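Local coordinates for protein cellulase (Bacillus sp. BG-CS10, PDB 5E09) that hydrolyses beta-1,4-glucosidic bonds in cellulose as a halophilic family 5 endoglucanase that also carries a family 46 carbohydrate-binding module, at residues A[147-152]-A[222-227]; A[165-170]-A[193-198]; A[202-207]-A[253-258]; A[244-249]-A[293-298]. All coordinates share one frame; numbering follows the deposited sequence.

How the contacts relate
All four contacts lie in the TIM barrel. Following the chain from the N terminus, contact 1 opens in the loop after strand 142-145. Before it closes on strand 219-225, contact 2 has already opened on helix 161-181 and closed on the loop after strand 190-193, so contact 1 encloses it. Contact 3 opens next, on helix 201-214, but closes only on helix 243-261, and therefore crosses contact 1. Contact 4 opens on that same helix, closes on helix 286-302, and crosses contact 3. Contact 1 joins two loop-bearing strand ends and contact 2 sets a helix against a loop, while contacts 3 and 4 chain together three successive outer helices.

Contact 1. Residues A[147-152]-A[222-227]; sequences VNEPRF and TVHYYG
His224 reaches across from the sixth barrel strand to two neighbours in the loop 147-152, Glu149 and Asn148, and the tight part of the contact is the rim of its imidazole. ND1 donates to Glu149 OE2 at 2.9 Å; an N-H...O angle of 167° makes the bond nearly straight, and the oxygen lies in the ring plane. OE2 receives it on its anti lone pair, away from OE1, while the carboxylate is turned 54° from the ring. Next along the same edge, Asn148 OD1 sits 3.1 Å from His224 CE1; its hydrogen-bonding partner is Arg59. With CG anti to the carbonyl carbon, Glu149's chi1 of -61° brings CG to 3.4 Å from His224 ND1, and the extended chain beyond carries OE2 to the bond.

Glu149 itself lies at the margin, partly exposed, and past it the contact thins: Tyr226, whose OH bonds to Glu271, barely meets the loop. Glu149 belongs to the Asn-Glu-Pro sequence after the fourth barrel strand, where family 5 glycosidases carry their acid/base, a role it probably shares. The histidine, using ND1 as donor, probably limits the carboxylate's rotation and helps set its orientation near Glu271.

Contact 2. Residues A[165-170]-A[193-198]; sequences AFLEEL and PTLETA
Pro193, the last residue of its barrel strand, meets Leu167 through its carbonyl oxygen, in simple van der Waals contact: the CD2 methyl of the leucine stops 3.6 Å from Pro193 O. Leu167 carries the whole contact from the helix side, and it does so through this one branch. Its CG stands anti to the backbone N (chi1 179°), carried out from the helix, and chi2 near 50° turns CD2 onto the backbone of the opposing loop.

At the next residue Leu167 CD2 lies 3.7 Å from Thr194 C, while the threonine side chain turns to the other side. Its CG2 packs on Leu207 of helix 201-214, and its OG1 donates to Ala198 O at 2.6 Å, in the carbonyl plane and on a lone pair, and so ties the start of the loop to its end.

Leu195 meets CD2 most closely, at its backbone N (3.4 Å), with its own CB and CD1 lying alongside the methyl. Helix 161-181 is the crossover of the beta-alpha-beta unit joining strands 142-145 and 190-193 of the TIM barrel, and here it packs on the loop that follows the second of those strands.

Glu196 takes a left-handed backbone conformation, and with Leu195 it forms the corner of a type II turn closed by Thr197 N to Thr194 O (2.9 Å). Thr197 is left-handed too; its hydroxyl bends back to Glu196 O at 2.7 Å, a donor tilted 32° from the carbonyl plane. A second turn follows, Ala198 N bonding to Leu195 O, before the chain runs on into helix 201-214.

Contact 3. Residues A[202-207]-A[253-258]; sequences DLLNRL and FNRVHN
Leu204 lays its CD1 methyl across the aliphatic stem of Arg255, 3.8 Å from CG and 4.0 Å from CD, the two side chains crossing at about a right angle. The arginine can offer that stem because its CG sits between the backbone N and the carbonyl carbon (chi1 59°), and from there the chain runs extended to NE. The same methyl also rests on the backbone beyond: it lies 3.8 Å from Arg255 O and 4.1 Å from Val256 N, with Val256 CG2 at a looser 4.4 Å.

These are neighbouring outer helices of the TIM barrel, following the fifth and sixth strands, and strand 219-225 runs in the chain between them. The leucine faces inward to that strand as well, since its CD2 branch packs on Val223, and Thr259 and Phe260 further along helix 243-261 also touch it.

The guanidinium of Arg255 passes the methyl with its edge and goes on to bond through NE to the carbonyl oxygen of Thr199, just before helix 201-214, so one side chain gives carbon to Leu204 and a donor to the approach to the same helix.

Contact 4. Residues A[244-249]-A[293-298]; sequences ETQQDI and FEFLIH
Two interactions of the Phe295 ring and one isoleucine-leucine pair hold these helices together. The first is a CH-pi contact: Gln246 CG stands over a face of the ring, almost over the centre and 4.2 Å from the centroid, with CB close by, 3.6 Å from Phe295 CZ. The amide is tipped so that NE2 dips toward the same face, 3.4 Å from Phe295 CE1, with OE1 raised away from the ring and the amide plane turned 61° from it.

The second group is purely apolar. Ile249 CD1 meets the rim of the same ring at 3.6 Å from Phe295 CD2, near the ring plane, so face and edge are taken by residues one turn apart on helix 243-261. With CG anti to the backbone N (chi1 -169°), Phe295 extends its ring across to them. Ile249 CG2 turns instead to Leu296 CD1, 3.9 Å away, the two side chains crossing at about a right angle.

Around the ring, Phe241 adds an edge-to-face partner. The helices follow the sixth and seventh strands of the TIM barrel, and the segments 244-249 and 293-298 run nearly parallel, 21° apart, their axes 10.3 Å apart at closest approach. Carbon and ring surfaces do the joining across the two segments, so it probably depends on close fit and dispersion rather than on directional polar bonds.

Contact 1. Residues A[147-152]-A[222-227]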
# COMPACT_ATOMS: atom_id res chain seq x y z
N VAL A 147 -9.61 -14.91 -10.52
CA VAL A 147 -10.43 -14.21 -9.54
C VAL A 147 -9.54 -13.49 -8.53
O VAL A 147 -8.52 -14.02 -8.11
CB VAL A 147 -11.37 -15.19 -8.80
CG1 VAL A 147 -10.61 -16.46 -8.40
CG2 VAL A 147 -12.03 -14.53 -7.59
N ASN A 148 -9.92 -12.27 -8.16
CA ASN A 148 -9.14 -11.53 -7.18
C ASN A 148 -9.43 -12.00 -5.77
O ASN A 148 -10.58 -12.13 -5.40
CB ASN A 148 -9.42 -10.03 -7.28
CG ASN A 148 -8.61 -9.23 -6.29
OD1 ASN A 148 -7.40 -9.09 -6.44
ND2 ASN A 148 -9.27 -8.72 -5.25
N GLU A 149 -8.36 -12.23 -5.00
CA GLU A 149 -8.45 -12.55 -3.57
C GLU A 149 -9.60 -13.49 -3.20
O GLU A 149 -10.51 -13.09 -2.48
CB GLU A 149 -8.55 -11.25 -2.76
CG GLU A 149 -7.34 -10.34 -2.94
CD GLU A 149 -7.27 -9.20 -1.93
OE1 GLU A 149 -8.23 -9.02 -1.15
OE2 GLU A 149 -6.23 -8.48 -1.91
N PRO A 150 -9.55 -14.74 -3.68
CA PRO A 150 -10.64 -15.70 -3.44
C PRO A 150 -10.85 -15.98 -1.95
O PRO A 150 -9.90 -16.29 -1.24
CB PRO A 150 -10.16 -16.97 -4.16
CG PRO A 150 -9.09 -16.52 -5.09
CD PRO A 150 -8.44 -15.35 -4.43
N ARG A 151 -12.09 -15.86 -1.50
CA ARG A 151 -12.45 -16.18 -0.13
C ARG A 151 -13.82 -16.85 -0.15
O ARG A 151 -14.61 -16.61 -1.06
CB ARG A 151 -12.44 -14.92 0.74
CG ARG A 151 -12.39 -15.17 2.24
CD ARG A 151 -12.56 -13.86 3.02
NE ARG A 151 -12.40 -12.70 2.16
CZ ARG A 151 -13.34 -11.79 1.94
NH1 ARG A 151 -14.51 -11.88 2.55
NH2 ARG A 151 -13.09 -10.78 1.12
N PHE A 152 -14.11 -17.70 0.82
CA PHE A 152 -15.40 -18.38 0.83
C PHE A 152 -16.02 -18.36 2.21
O PHE A 152 -15.35 -18.09 3.20
CB PHE A 152 -15.26 -19.81 0.32
CG PHE A 152 -14.66 -19.90 -1.05
CD1 PHE A 152 -15.46 -19.76 -2.17
CD2 PHE A 152 -13.30 -20.10 -1.21
CE1 PHE A 152 -14.91 -19.82 -3.44
CE2 PHE A 152 -12.75 -20.16 -2.47
CZ PHE A 152 -13.55 -20.03 -3.59
N THR A 222 0.12 -15.75 -8.53
CA THR A 222 0.04 -14.39 -8.02
C THR A 222 -0.30 -14.32 -6.54
O THR A 222 -1.12 -15.08 -6.02
CB THR A 222 -0.99 -13.55 -8.79
OG1 THR A 222 -0.99 -12.22 -8.26
CG2 THR A 222 -2.40 -14.13 -8.67
N VAL A 223 0.36 -13.38 -5.86
CA VAL A 223 0.03 -13.13 -4.46
C VAL A 223 -0.03 -11.63 -4.22
O VAL A 223 0.37 -10.84 -5.08
CB VAL A 223 1.05 -13.78 -3.49
CG1 VAL A 223 0.89 -15.29 -3.49
CG2 VAL A 223 2.48 -13.39 -3.85
N HIS A 224 -0.55 -11.25 -3.06
CA HIS A 224 -0.67 -9.85 -2.68
C HIS A 224 0.07 -9.62 -1.37
O HIS A 224 0.23 -10.54 -0.58
CB HIS A 224 -2.14 -9.44 -2.52
CG HIS A 224 -2.90 -9.40 -3.81
ND1 HIS A 224 -4.25 -9.13 -3.87
CD2 HIS A 224 -2.50 -9.60 -5.08
CE1 HIS A 224 -4.65 -9.17 -5.12
NE2 HIS A 224 -3.61 -9.45 -5.88
N TYR A 225 0.52 -8.39 -1.14
CA TYR A 225 1.26 -8.08 0.08
C TYR A 225 1.10 -6.62 0.48
O TYR A 225 1.31 -5.72 -0.32
CB TYR A 225 2.74 -8.41 -0.09
CG TYR A 225 3.51 -8.32 1.20
CD1 TYR A 225 3.41 -9.32 2.15
CD2 TYR A 225 4.32 -7.22 1.47
CE1 TYR A 225 4.11 -9.25 3.33
CE2 TYR A 225 5.02 -7.14 2.66
CZ TYR A 225 4.91 -8.16 3.59
OH TYR A 225 5.60 -8.09 4.77
N TYR A 226 0.74 -6.39 1.74
CA TYR A 226 0.45 -5.03 2.20
C TYR A 226 1.19 -4.69 3.48
O TYR A 226 0.84 -3.74 4.17
CB TYR A 226 -1.06 -4.86 2.40
CG TYR A 226 -1.78 -4.64 1.09
CD1 TYR A 226 -1.90 -3.36 0.55
CD2 TYR A 226 -2.33 -5.70 0.39
CE1 TYR A 226 -2.55 -3.15 -0.65
CE2 TYR A 226 -2.98 -5.50 -0.82
CZ TYR A 226 -3.09 -4.22 -1.33
OH TYR A 226 -3.74 -4.00 -2.52
N GLY A 227 2.21 -5.49 3.78
CA GLY A 227 3.10 -5.20 4.89
C GLY A 227 2.65 -5.83 6.19
O GLY A 227 1.46 -6.05 6.42

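Contact 2. Residues A[165-170]-A[193-198]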
# COMPACT_ATOMS: atom_id res chain seq x y z
N ALA A 165 -10.73 -26.85 -2.15
CA ALA A 165 -11.38 -27.55 -3.26
C ALA A 165 -12.10 -26.56 -4.19
O ALA A 165 -11.99 -26.66 -5.41
CB ALA A 165 -12.34 -28.59 -2.74
N PHE A 166 -12.81 -25.61 -3.60
CA PHE A 166 -13.54 -24.60 -4.37
C PHE A 166 -12.62 -23.77 -5.25
O PHE A 166 -12.91 -23.52 -6.42
CB PHE A 166 -14.33 -23.66 -3.44
CG PHE A 166 -15.46 -24.33 -2.71
CD1 PHE A 166 -16.06 -25.47 -3.22
CD2 PHE A 166 -15.93 -23.80 -1.52
CE1 PHE A 166 -17.11 -26.08 -2.55
CE2 PHE A 166 -16.97 -24.41 -0.84
CZ PHE A 166 -17.56 -25.55 -1.35
N LEU A 167 -11.50 -23.32 -4.68
CA LEU A 167 -10.56 -22.51 -5.43
C LEU A 167 -9.97 -23.33 -6.57
O LEU A 167 -9.83 -22.83 -7.68
CB LEU A 167 -9.45 -21.95 -4.54
CG LEU A 167 -8.41 -21.10 -5.27
CD1 LEU A 167 -9.08 -20.04 -6.14
CD2 LEU A 167 -7.45 -20.46 -4.30
N GLU A 168 -9.65 -24.59 -6.30
CA GLU A 168 -9.09 -25.42 -7.36
C GLU A 168 -10.10 -25.64 -8.49
O GLU A 168 -9.73 -25.68 -9.66
CB GLU A 168 -8.60 -26.77 -6.81
CG GLU A 168 -7.97 -27.64 -7.89
CD GLU A 168 -6.87 -28.54 -7.36
OE1 GLU A 168 -6.69 -28.60 -6.12
OE2 GLU A 168 -6.17 -29.18 -8.18
N GLU A 169 -11.38 -25.77 -8.13
CA GLU A 169 -12.42 -25.94 -9.14
C GLU A 169 -12.61 -24.68 -9.97
O GLU A 169 -12.83 -24.76 -11.18
CB GLU A 169 -13.74 -26.36 -8.49
CG GLU A 169 -13.71 -27.77 -7.91
CD GLU A 169 -14.77 -27.99 -6.84
OE1 GLU A 169 -15.82 -27.32 -6.89
OE2 GLU A 169 -14.55 -28.84 -5.95
N LEU A 170 -12.56 -23.52 -9.32
CA LEU A 170 -12.65 -22.25 -10.05
C LEU A 170 -11.48 -22.09 -11.01
O LEU A 170 -11.66 -21.75 -12.18
CB LEU A 170 -12.70 -21.08 -9.07
CG LEU A 170 -14.00 -20.89 -8.29
CD1 LEU A 170 -13.85 -19.71 -7.36
CD2 LEU A 170 -15.18 -20.69 -9.24
N PRO A 193 -4.40 -17.30 -8.47
CA PRO A 193 -4.19 -16.85 -7.09
C PRO A 193 -4.13 -17.97 -6.06
O PRO A 193 -4.77 -19.01 -6.23
CB PRO A 193 -5.41 -15.97 -6.84
CG PRO A 193 -6.49 -16.64 -7.66
CD PRO A 193 -5.82 -17.23 -8.86
N THR A 194 -3.35 -17.76 -5.01
CA THR A 194 -3.50 -18.53 -3.79
C THR A 194 -4.82 -18.11 -3.16
O THR A 194 -5.40 -17.09 -3.54
CB THR A 194 -2.35 -18.30 -2.79
OG1 THR A 194 -2.22 -16.89 -2.52
CG2 THR A 194 -1.03 -18.82 -3.33
N LEU A 195 -5.30 -18.90 -2.20
CA LEU A 195 -6.48 -18.54 -1.42
C LEU A 195 -6.25 -17.21 -0.71
O LEU A 195 -5.26 -17.05 -0.00
CB LEU A 195 -6.80 -19.64 -0.41
CG LEU A 195 -8.15 -19.55 0.29
CD1 LEU A 195 -9.29 -19.64 -0.71
CD2 LEU A 195 -8.27 -20.64 1.34
N GLU A 196 -7.17 -16.26 -0.93
CA GLU A 196 -7.09 -14.91 -0.37
C GLU A 196 -5.85 -14.14 -0.85
O GLU A 196 -5.45 -13.15 -0.23
CB GLU A 196 -7.09 -14.96 1.16
CG GLU A 196 -8.44 -15.28 1.78
CD GLU A 196 -8.35 -15.56 3.27
OE1 GLU A 196 -7.21 -15.61 3.80
OE2 GLU A 196 -9.40 -15.74 3.91
N THR A 197 -5.26 -14.61 -1.95
CA THR A 197 -3.94 -14.18 -2.42
C THR A 197 -2.94 -14.03 -1.28
O THR A 197 -2.12 -13.12 -1.29
CB THR A 197 -4.00 -12.84 -3.19
OG1 THR A 197 -4.49 -11.79 -2.34
CG2 THR A 197 -4.89 -12.96 -4.43
N ALA A 198 -3.01 -14.93 -0.29
CA ALA A 198 -2.13 -14.88 0.87
C ALA A 198 -0.90 -15.77 0.66
O ALA A 198 -0.81 -16.49 -0.33
CB ALA A 198 -2.88 -15.28 2.12

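Contact 3. Residues A[202-207]-A[253-258]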
# COMPACT_ATOMS: atom_id res chain seq x y z
N ASP A 202 1.01 -23.39 3.24
CA ASP A 202 0.00 -24.35 2.80
C ASP A 202 -0.76 -23.86 1.57
O ASP A 202 -1.01 -24.62 0.63
CB ASP A 202 -0.98 -24.67 3.93
CG ASP A 202 -2.01 -25.71 3.52
OD1 ASP A 202 -1.60 -26.86 3.22
OD2 ASP A 202 -3.21 -25.38 3.49
N LEU A 203 -1.13 -22.58 1.58
CA LEU A 203 -1.78 -21.97 0.43
C LEU A 203 -0.87 -22.00 -0.79
O LEU A 203 -1.29 -22.36 -1.90
CB LEU A 203 -2.20 -20.54 0.77
CG LEU A 203 -3.00 -20.40 2.07
CD1 LEU A 203 -3.36 -18.95 2.33
CD2 LEU A 203 -4.26 -21.26 2.03
N LEU A 204 0.40 -21.65 -0.58
CA LEU A 204 1.39 -21.71 -1.65
C LEU A 204 1.45 -23.11 -2.24
O LEU A 204 1.41 -23.29 -3.46
CB LEU A 204 2.77 -21.28 -1.14
CG LEU A 204 2.89 -19.84 -0.65
CD1 LEU A 204 4.29 -19.57 -0.13
CD2 LEU A 204 2.52 -18.85 -1.76
N ASN A 205 1.53 -24.11 -1.36
CA ASN A 205 1.61 -25.50 -1.78
C ASN A 205 0.41 -25.93 -2.60
O ASN A 205 0.55 -26.63 -3.59
CB ASN A 205 1.74 -26.42 -0.57
CG ASN A 205 3.12 -26.35 0.06
OD1 ASN A 205 4.10 -26.06 -0.62
ND2 ASN A 205 3.20 -26.62 1.36
N ARG A 206 -0.78 -25.51 -2.19
CA ARG A 206 -1.99 -25.92 -2.89
C ARG A 206 -2.12 -25.27 -4.26
O ARG A 206 -2.57 -25.92 -5.22
CB ARG A 206 -3.22 -25.61 -2.03
CG ARG A 206 -3.16 -26.36 -0.72
CD ARG A 206 -4.45 -26.29 0.03
NE ARG A 206 -5.17 -27.56 -0.01
CZ ARG A 206 -5.24 -28.40 1.01
NH1 ARG A 206 -4.65 -28.11 2.16
NH2 ARG A 206 -5.92 -29.54 0.88
N LEU A 207 -1.72 -24.01 -4.36
CA LEU A 207 -1.65 -23.39 -5.68
C LEU A 207 -0.65 -24.15 -6.56
O LEU A 207 -0.91 -24.43 -7.73
CB LEU A 207 -1.26 -21.92 -5.58
CG LEU A 207 -0.96 -21.25 -6.92
CD1 LEU A 207 -2.17 -21.33 -7.83
CD2 LEU A 207 -0.54 -19.81 -6.72
N PHE A 253 8.68 -13.57 1.26
CA PHE A 253 9.08 -13.76 -0.12
C PHE A 253 10.16 -14.83 -0.27
O PHE A 253 10.38 -15.33 -1.36
CB PHE A 253 9.46 -12.42 -0.72
CG PHE A 253 8.27 -11.53 -0.94
CD1 PHE A 253 7.39 -11.78 -1.98
CD2 PHE A 253 7.98 -10.50 -0.06
CE1 PHE A 253 6.27 -11.00 -2.17
CE2 PHE A 253 6.86 -9.70 -0.25
CZ PHE A 253 6.00 -9.95 -1.31
N ASN A 254 10.79 -15.21 0.84
CA ASN A 254 11.62 -16.41 0.82
C ASN A 254 10.78 -17.63 0.50
O ASN A 254 11.14 -18.42 -0.37
CB ASN A 254 12.35 -16.62 2.15
CG ASN A 254 13.68 -15.89 2.20
OD1 ASN A 254 14.18 -15.41 1.19
ND2 ASN A 254 14.26 -15.82 3.40
N ARG A 255 9.66 -17.81 1.19
CA ARG A 255 8.89 -19.00 0.89
C ARG A 255 8.16 -18.88 -0.46
O ARG A 255 7.97 -19.90 -1.15
CB ARG A 255 7.90 -19.34 2.01
CG ARG A 255 6.90 -18.29 2.36
CD ARG A 255 5.94 -18.80 3.41
NE ARG A 255 5.02 -17.75 3.82
CZ ARG A 255 5.27 -16.89 4.81
NH1 ARG A 255 6.41 -16.98 5.48
NH2 ARG A 255 4.38 -15.96 5.11
N VAL A 256 7.79 -17.66 -0.86
CA VAL A 256 7.25 -17.50 -2.22
C VAL A 256 8.29 -17.93 -3.26
O VAL A 256 7.98 -18.61 -4.24
CB VAL A 256 6.80 -16.05 -2.50
CG1 VAL A 256 6.50 -15.86 -3.99
CG2 VAL A 256 5.59 -15.69 -1.67
N HIS A 257 9.54 -17.53 -3.04
CA HIS A 257 10.61 -17.86 -3.96
C HIS A 257 10.90 -19.37 -4.00
O HIS A 257 11.02 -19.96 -5.08
CB HIS A 257 11.88 -17.10 -3.59
CG HIS A 257 13.06 -17.43 -4.46
ND1 HIS A 257 13.30 -16.80 -5.66
CD2 HIS A 257 14.06 -18.32 -4.29
CE1 HIS A 257 14.40 -17.28 -6.20
NE2 HIS A 257 14.88 -18.21 -5.39
N ASN A 258 10.99 -19.98 -2.83
CA ASN A 258 11.26 -21.42 -2.74
C ASN A 258 10.18 -22.26 -3.40
O ASN A 258 10.47 -23.23 -4.10
CB ASN A 258 11.43 -21.86 -1.29
CG ASN A 258 12.56 -21.14 -0.59
OD1 ASN A 258 13.51 -20.69 -1.23
ND2 ASN A 258 12.46 -21.03 0.73

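Contact 4. Residues A[244-249]-A[293-298]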
# COMPACT_ATOMS: atom_id res chain seq x y z
N GLU A 244 10.88 -6.36 12.77
CA GLU A 244 9.79 -7.32 12.54
C GLU A 244 9.14 -7.14 11.17
O GLU A 244 8.78 -8.12 10.51
CB GLU A 244 8.73 -7.20 13.62
CG GLU A 244 9.25 -7.40 15.02
CD GLU A 244 8.13 -7.52 16.02
OE1 GLU A 244 7.17 -8.26 15.72
OE2 GLU A 244 8.22 -6.89 17.09
N THR A 245 8.98 -5.88 10.76
CA THR A 245 8.43 -5.57 9.44
C THR A 245 9.34 -6.12 8.34
O THR A 245 8.90 -6.80 7.38
CB THR A 245 8.24 -4.05 9.29
OG1 THR A 245 7.62 -3.53 10.47
CG2 THR A 245 7.36 -3.72 8.09
N GLN A 246 10.64 -5.85 8.51
CA GLN A 246 11.66 -6.31 7.58
C GLN A 246 11.68 -7.83 7.49
O GLN A 246 11.70 -8.41 6.39
CB GLN A 246 13.03 -5.79 8.02
CG GLN A 246 13.07 -4.27 8.20
CD GLN A 246 14.43 -3.75 8.62
OE1 GLN A 246 14.74 -3.69 9.81
NE2 GLN A 246 15.24 -3.36 7.65
N GLN A 247 11.65 -8.48 8.65
CA GLN A 247 11.71 -9.93 8.73
C GLN A 247 10.49 -10.56 8.10
O GLN A 247 10.58 -11.62 7.48
CB GLN A 247 11.86 -10.39 10.18
CG GLN A 247 12.32 -11.83 10.31
CD GLN A 247 13.64 -12.08 9.61
OE1 GLN A 247 14.60 -11.33 9.80
NE2 GLN A 247 13.71 -13.13 8.80
N ASP A 248 9.34 -9.90 8.26
CA ASP A 248 8.11 -10.38 7.64
C ASP A 248 8.24 -10.36 6.12
O ASP A 248 7.82 -11.31 5.43
CB ASP A 248 6.91 -9.54 8.07
CG ASP A 248 5.60 -10.15 7.64
OD1 ASP A 248 5.19 -11.15 8.26
OD2 ASP A 248 4.99 -9.64 6.67
N ILE A 249 8.83 -9.29 5.59
CA ILE A 249 9.11 -9.26 4.15
C ILE A 249 10.03 -10.42 3.71
O ILE A 249 9.73 -11.18 2.76
CB ILE A 249 9.75 -7.92 3.75
CG1 ILE A 249 8.74 -6.79 3.93
CG2 ILE A 249 10.28 -7.98 2.32
CD1 ILE A 249 9.32 -5.40 3.82
N PHE A 293 9.18 0.82 1.41
CA PHE A 293 9.11 0.48 -0.01
C PHE A 293 10.49 0.19 -0.62
O PHE A 293 10.61 -0.69 -1.48
CB PHE A 293 8.39 1.59 -0.78
CG PHE A 293 6.90 1.54 -0.62
CD1 PHE A 293 6.13 0.70 -1.41
CD2 PHE A 293 6.26 2.31 0.34
CE1 PHE A 293 4.75 0.63 -1.27
CE2 PHE A 293 4.87 2.25 0.50
CZ PHE A 293 4.12 1.41 -0.31
N GLU A 294 11.52 0.91 -0.17
CA GLU A 294 12.88 0.65 -0.64
C GLU A 294 13.32 -0.78 -0.30
O GLU A 294 13.81 -1.53 -1.17
CB GLU A 294 13.86 1.67 -0.04
CG GLU A 294 15.25 1.71 -0.68
CD GLU A 294 16.20 0.68 -0.10
OE1 GLU A 294 16.04 0.32 1.09
OE2 GLU A 294 17.11 0.24 -0.84
N PHE A 295 13.15 -1.15 0.96
CA PHE A 295 13.47 -2.49 1.42
C PHE A 295 12.70 -3.57 0.64
O PHE A 295 13.29 -4.51 0.06
CB PHE A 295 13.17 -2.59 2.91
CG PHE A 295 13.71 -3.82 3.57
CD1 PHE A 295 15.01 -3.87 4.03
CD2 PHE A 295 12.90 -4.93 3.74
CE1 PHE A 295 15.50 -5.01 4.65
CE2 PHE A 295 13.38 -6.07 4.36
CZ PHE A 295 14.68 -6.11 4.81
N LEU A 296 11.38 -3.41 0.60
CA LEU A 296 10.50 -4.34 -0.09
C LEU A 296 10.91 -4.58 -1.54
O LEU A 296 11.07 -5.73 -1.98
CB LEU A 296 9.05 -3.84 -0.06
CG LEU A 296 8.04 -4.68 -0.84
CD1 LEU A 296 8.01 -6.12 -0.32
CD2 LEU A 296 6.65 -4.06 -0.80
N ILE A 297 11.08 -3.50 -2.30
CA ILE A 297 11.38 -3.66 -3.72
C ILE A 297 12.79 -4.24 -3.92
O ILE A 297 13.00 -5.03 -4.85
CB ILE A 297 11.20 -2.34 -4.49
CG1 ILE A 297 9.72 -1.96 -4.48
CG2 ILE A 297 11.69 -2.48 -5.93
CD1 ILE A 297 9.42 -0.60 -5.06
N HIS A 298 13.73 -3.90 -3.04
CA HIS A 298 15.03 -4.56 -3.08
C HIS A 298 14.87 -6.08 -3.00
O HIS A 298 15.42 -6.82 -3.84
CB HIS A 298 15.94 -4.09 -1.95
CG HIS A 298 17.17 -4.92 -1.78
ND1 HIS A 298 18.00 -5.26 -2.84
CD2 HIS A 298 17.72 -5.49 -0.68
CE1 HIS A 298 19.00 -5.99 -2.39
NE2 HIS A 298 18.86 -6.15 -1.09